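Aldehyde dehydrogenase family protein (Pseudomonas syringae pv. tomato, PDB 5IUV) probably oxidises indole-3-acetaldehyde to the auxin indole-3-acetic acid, using NAD+ as the hydride acceptor. Local coordinates at residues V322-P334 with I374-I387. Residues are numbered along the deposited sequence; the frame is centred on the assembly and turned at random.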
loop_
_atom_site.group_PDB
_atom_site.type_symbol
_atom_site.label_atom_id
_atom_site.label_comp_id
_atom_site.label_asym_id
_atom_site.label_seq_id
_atom_site.Cartn_x
_atom_site.Cartn_y
_atom_site.Cartn_z
ATOM N N VAL A 322 29.017 -24.851 -21.344
ATOM C CA VAL A 322 29.122 -23.397 -21.312
ATOM C C VAL A 322 30.064 -22.895 -22.409
ATOM O O VAL A 322 29.791 -21.883 -23.060
ATOM C CB VAL A 322 29.607 -22.898 -19.929
ATOM C CG1 VAL A 322 29.842 -21.393 -19.947
ATOM C CG2 VAL A 322 28.597 -23.265 -18.850
ATOM N N ILE A 323 31.159 -23.613 -22.621
ATOM C CA ILE A 323 32.085 -23.292 -23.703
ATOM C C ILE A 323 31.405 -23.386 -25.071
ATOM O O ILE A 323 31.559 -22.497 -25.903
ATOM C CB ILE A 323 33.310 -24.212 -23.677
ATOM C CG1 ILE A 323 34.099 -23.984 -22.389
ATOM C CG2 ILE A 323 34.199 -23.967 -24.891
ATOM C CD1 ILE A 323 35.212 -24.970 -22.182
ATOM N N GLU A 324 30.643 -24.451 -25.297
ATOM C CA GLU A 324 29.953 -24.611 -26.572
ATOM C C GLU A 324 28.908 -23.518 -26.783
ATOM O O GLU A 324 28.769 -22.992 -27.891
ATOM C CB GLU A 324 29.298 -25.989 -26.671
ATOM C CG GLU A 324 28.539 -26.194 -27.975
ATOM C CD GLU A 324 28.227 -27.648 -28.264
ATOM O OE1 GLU A 324 28.028 -28.420 -27.301
ATOM O OE2 GLU A 324 28.186 -28.018 -29.458
ATOM N N ALA A 325 28.181 -23.169 -25.723
ATOM C CA ALA A 325 27.190 -22.108 -25.815
ATOM C C ALA A 325 27.858 -20.777 -26.097
ATOM O O ALA A 325 27.351 -19.978 -26.877
ATOM C CB ALA A 325 26.363 -22.022 -24.530
ATOM N N LEU A 326 28.995 -20.536 -25.454
ATOM C CA LEU A 326 29.672 -19.254 -25.605
ATOM C C LEU A 326 30.223 -19.111 -27.017
ATOM O O LEU A 326 30.351 -18.001 -27.533
ATOM C CB LEU A 326 30.792 -19.093 -24.577
ATOM C CG LEU A 326 31.262 -17.638 -24.475
ATOM C CD1 LEU A 326 30.183 -16.758 -23.842
ATOM C CD2 LEU A 326 32.577 -17.514 -23.735
ATOM N N GLY A 327 30.514 -20.241 -27.651
ATOM C CA GLY A 327 31.016 -20.245 -29.012
ATOM C C GLY A 327 30.013 -19.748 -30.041
ATOM O O GLY A 327 30.384 -19.451 -31.175
ATOM N N THR A 328 28.744 -19.657 -29.661
ATOM C CA THR A 328 27.726 -19.154 -30.581
ATOM C C THR A 328 27.649 -17.629 -30.545
ATOM O O THR A 328 26.969 -17.008 -31.367
ATOM C CB THR A 328 26.336 -19.728 -30.267
ATOM O OG1 THR A 328 25.823 -19.125 -29.073
ATOM C CG2 THR A 328 26.406 -21.230 -30.083
ATOM N N TRP A 329 28.340 -17.031 -29.583
ATOM C CA TRP A 329 28.389 -15.581 -29.460
ATOM C C TRP A 329 29.656 -15.072 -30.140
ATOM O O TRP A 329 30.758 -15.211 -29.605
ATOM C CB TRP A 329 28.337 -15.162 -27.985
ATOM C CG TRP A 329 27.015 -15.474 -27.327
ATOM C CD1 TRP A 329 26.627 -16.672 -26.784
ATOM C CD2 TRP A 329 25.907 -14.578 -27.153
ATOM N NE1 TRP A 329 25.345 -16.572 -26.286
ATOM C CE2 TRP A 329 24.884 -15.297 -26.494
ATOM C CE3 TRP A 329 25.681 -13.236 -27.485
ATOM C CZ2 TRP A 329 23.655 -14.721 -26.167
ATOM C CZ3 TRP A 329 24.458 -12.664 -27.154
ATOM C CH2 TRP A 329 23.461 -13.409 -26.503
ATOM N N LYS A 330 29.499 -14.499 -31.332
ATOM C CA LYS A 330 30.640 -14.137 -32.164
ATOM C C LYS A 330 30.660 -12.659 -32.535
ATOM O O LYS A 330 29.692 -12.132 -33.094
ATOM C CB LYS A 330 30.655 -14.979 -33.442
ATOM C CG LYS A 330 30.453 -16.465 -33.220
ATOM C CD LYS A 330 30.609 -17.239 -34.526
ATOM C CE LYS A 330 30.155 -18.683 -34.377
ATOM N NZ LYS A 330 30.594 -19.511 -35.531
ATOM N N PRO A 331 31.772 -11.985 -32.214
ATOM C CA PRO A 331 31.989 -10.590 -32.607
ATOM C C PRO A 331 31.895 -10.434 -34.118
ATOM O O PRO A 331 32.323 -11.317 -34.856
ATOM C CB PRO A 331 33.409 -10.302 -32.109
ATOM C CG PRO A 331 33.605 -11.261 -30.980
ATOM C CD PRO A 331 32.891 -12.508 -31.412
ATOM N N GLY A 332 31.323 -9.326 -34.570
ATOM C CA GLY A 332 31.212 -9.058 -35.988
ATOM C C GLY A 332 30.765 -7.630 -36.219
ATOM O O GLY A 332 30.623 -6.852 -35.273
ATOM N N ASN A 333 30.541 -7.292 -37.482
ATOM C CA ASN A 333 30.099 -5.956 -37.865
ATOM C C ASN A 333 28.781 -5.608 -37.181
ATOM O O ASN A 333 27.773 -6.281 -37.395
ATOM C CB ASN A 333 29.964 -5.883 -39.387
ATOM C CG ASN A 333 29.556 -4.511 -39.886
ATOM O OD1 ASN A 333 29.449 -3.551 -39.121
ATOM N ND2 ASN A 333 29.340 -4.411 -41.193
ATOM N N PRO A 334 28.790 -4.560 -36.347
ATOM C CA PRO A 334 27.595 -4.177 -35.587
ATOM C C PRO A 334 26.442 -3.736 -36.481
ATOM O O PRO A 334 25.305 -3.729 -36.023
ATOM C CB PRO A 334 28.084 -3.016 -34.714
ATOM C CG PRO A 334 29.571 -3.186 -34.649
ATOM C CD PRO A 334 29.965 -3.755 -35.973
ATOM N N ILE A 374 40.293 -9.352 -31.614
ATOM C CA ILE A 374 40.124 -9.776 -33.007
ATOM C C ILE A 374 39.627 -8.665 -33.929
ATOM O O ILE A 374 39.316 -7.556 -33.483
ATOM C CB ILE A 374 39.148 -10.964 -33.139
ATOM C CG1 ILE A 374 37.841 -10.674 -32.406
ATOM C CG2 ILE A 374 39.786 -12.256 -32.642
ATOM C CD1 ILE A 374 36.805 -11.758 -32.586
ATOM N N LEU A 375 39.570 -8.988 -35.221
ATOM C CA LEU A 375 39.045 -8.094 -36.252
ATOM C C LEU A 375 39.753 -6.742 -36.276
ATOM O O LEU A 375 39.123 -5.714 -36.519
ATOM C CB LEU A 375 37.535 -7.886 -36.058
ATOM C CG LEU A 375 36.647 -9.133 -35.971
ATOM C CD1 LEU A 375 35.218 -8.744 -35.615
ATOM C CD2 LEU A 375 36.679 -9.931 -37.268
ATOM N N GLN A 376 41.061 -6.747 -36.025
ATOM C CA GLN A 376 41.846 -5.513 -35.990
ATOM C C GLN A 376 41.778 -4.740 -37.306
ATOM O O GLN A 376 41.766 -3.506 -37.313
ATOM C CB GLN A 376 43.310 -5.811 -35.654
ATOM C CG GLN A 376 43.562 -6.225 -34.211
ATOM C CD GLN A 376 43.494 -7.727 -34.001
ATOM O OE1 GLN A 376 42.732 -8.429 -34.669
ATOM N NE2 GLN A 376 44.299 -8.230 -33.071
ATOM N N GLU A 377 41.724 -5.475 -38.413
ATOM C CA GLU A 377 41.741 -4.885 -39.749
ATOM C C GLU A 377 40.548 -3.964 -40.026
ATOM O O GLU A 377 40.604 -3.126 -40.926
ATOM C CB GLU A 377 41.796 -5.993 -40.811
ATOM C CG GLU A 377 40.538 -6.859 -40.920
ATOM C CD GLU A 377 40.476 -7.980 -39.884
ATOM O OE1 GLU A 377 41.304 -7.992 -38.947
ATOM O OE2 GLU A 377 39.594 -8.856 -40.010
ATOM N N THR A 378 39.476 -4.120 -39.251
ATOM C CA THR A 378 38.267 -3.323 -39.439
ATOM C C THR A 378 38.453 -1.868 -39.029
ATOM O O THR A 378 37.663 -1.002 -39.412
ATOM C CB THR A 378 37.087 -3.887 -38.630
ATOM O OG1 THR A 378 37.367 -3.749 -37.230
ATOM C CG2 THR A 378 36.845 -5.350 -38.972
ATOM N N GLY A 379 39.489 -1.606 -38.239
ATOM C CA GLY A 379 39.690 -0.288 -37.666
ATOM C C GLY A 379 38.861 -0.110 -36.406
ATOM O O GLY A 379 38.803 0.980 -35.841
ATOM N N GLY A 380 38.213 -1.189 -35.968
ATOM C CA GLY A 380 37.404 -1.160 -34.764
ATOM C C GLY A 380 38.013 -1.956 -33.619
ATOM O O GLY A 380 39.103 -2.515 -33.750
ATOM N N THR A 381 37.302 -2.007 -32.496
ATOM C CA THR A 381 37.791 -2.673 -31.292
ATOM C C THR A 381 36.907 -3.859 -30.900
ATOM O O THR A 381 35.779 -3.675 -30.442
ATOM C CB THR A 381 37.876 -1.682 -30.106
ATOM O OG1 THR A 381 36.670 -0.912 -30.042
ATOM C CG2 THR A 381 39.050 -0.733 -30.288
ATOM N N TYR A 382 37.433 -5.071 -31.077
ATOM C CA TYR A 382 36.685 -6.297 -30.811
ATOM C C TYR A 382 37.499 -7.293 -29.982
ATOM O O TYR A 382 38.697 -7.469 -30.214
ATOM C CB TYR A 382 36.260 -6.966 -32.122
ATOM C CG TYR A 382 35.460 -6.085 -33.055
ATOM C CD1 TYR A 382 36.094 -5.249 -33.966
ATOM C CD2 TYR A 382 34.071 -6.098 -33.033
ATOM C CE1 TYR A 382 35.367 -4.446 -34.825
ATOM C CE2 TYR A 382 33.336 -5.298 -33.888
ATOM C CZ TYR A 382 33.989 -4.476 -34.782
ATOM O OH TYR A 382 33.262 -3.677 -35.633
ATOM N N VAL A 383 36.839 -7.956 -29.034
ATOM C CA VAL A 383 37.483 -8.977 -28.205
ATOM C C VAL A 383 36.622 -10.243 -28.142
ATOM O O VAL A 383 35.400 -10.165 -28.023
ATOM C CB VAL A 383 37.748 -8.459 -26.767
ATOM C CG1 VAL A 383 38.276 -9.574 -25.867
ATOM C CG2 VAL A 383 38.728 -7.299 -26.787
ATOM N N GLU A 384 37.264 -11.404 -28.237
ATOM C CA GLU A 384 36.572 -12.681 -28.088
ATOM C C GLU A 384 35.970 -12.835 -26.704
ATOM O O GLU A 384 36.616 -12.492 -25.712
ATOM C CB GLU A 384 37.526 -13.849 -28.330
ATOM C CG GLU A 384 38.158 -13.896 -29.697
ATOM C CD GLU A 384 39.275 -14.919 -29.760
ATOM O OE1 GLU A 384 39.964 -15.108 -28.732
ATOM O OE2 GLU A 384 39.461 -15.536 -30.829
ATOM N N PRO A 385 34.732 -13.350 -26.626
ATOM C CA PRO A 385 34.216 -13.807 -25.334
ATOM C C PRO A 385 35.183 -14.816 -24.726
ATOM O O PRO A 385 35.626 -15.730 -25.425
ATOM C CB PRO A 385 32.876 -14.447 -25.697
ATOM C CG PRO A 385 32.437 -13.684 -26.919
ATOM C CD PRO A 385 33.710 -13.423 -27.685
ATOM N N THR A 386 35.515 -14.638 -23.451
ATOM C CA THR A 386 36.650 -15.325 -22.835
ATOM C C THR A 386 36.253 -16.005 -21.527
ATOM O O THR A 386 35.451 -15.469 -20.764
ATOM C CB THR A 386 37.801 -14.322 -22.584
ATOM O OG1 THR A 386 38.225 -13.768 -23.838
ATOM C CG2 THR A 386 38.990 -14.980 -21.893
ATOM N N ILE A 387 36.794 -17.196 -21.284
ATOM C CA ILE A 387 36.526 -17.917 -20.044
ATOM C C ILE A 387 37.811 -18.342 -19.353
ATOM O O ILE A 387 38.720 -18.885 -19.987
ATOM C CB ILE A 387 35.666 -19.189 -20.273
ATOM C CG1 ILE A 387 34.356 -18.851 -20.988
ATOM C CG2 ILE A 387 35.364 -19.876 -18.945
ATOM C CD1 ILE A 387 33.501 -20.073 -21.303
#
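Leu326 packs on Pro385 and Ile387, and Pro331 on Ile374 and Pro385, where the end of helix 312-326 and the chain that follows it lie along a beta hairpin of the aldehyde dehydrogenase catalytic domain. No hydrogen bond joins the two segments; the contact is mainly apolar side-chain packing, with some backbone oxygens against carbon. The ends of Leu326 and Ile387 meet head-on, CD2 of Leu326 lying 3.5 Å from CG1 of Ile387. With its CG turned anti to the backbone N (chi1 -165°), Leu326 also sets CD2 3.7 Å from CB of Pro385. Closer to the helix body, CD1 of Ile387 receives CG1 of Val322 and CG1 of Ile323.

Beyond the type I turn Leu326-Trp329, the chain runs extended and the rings of Pro331 and Pro385 meet at their CD atoms, 3.9 Å apart. Pro331 also crosses Ile374 at about a right angle, with its CG 3.6 Å from Ile374 CD1. CG1 of Ile374 is flanked by its own backbone N and carbonyl carbon (chi1 51°), and the extended chain beyond it carries CD1 to the proline ring. At the far end Pro334 CD arrives at the edge of the Tyr382 ring, near its plane and 3.3 Å from Tyr382 OH, while Leu375 CD1 lies over one face of that ring, offset toward the rim.

Tyr382 OH is hydrogen-bonded to Val43 O, and the hairpin is tied by Ile374 N to Tyr382 O. In the connection between these two residues, Leu375 O takes both the amide and the hydroxyl of Thr378; Thr378 OG1 in turn closes an ST turn by accepting Gly380 N at 3.0 Å.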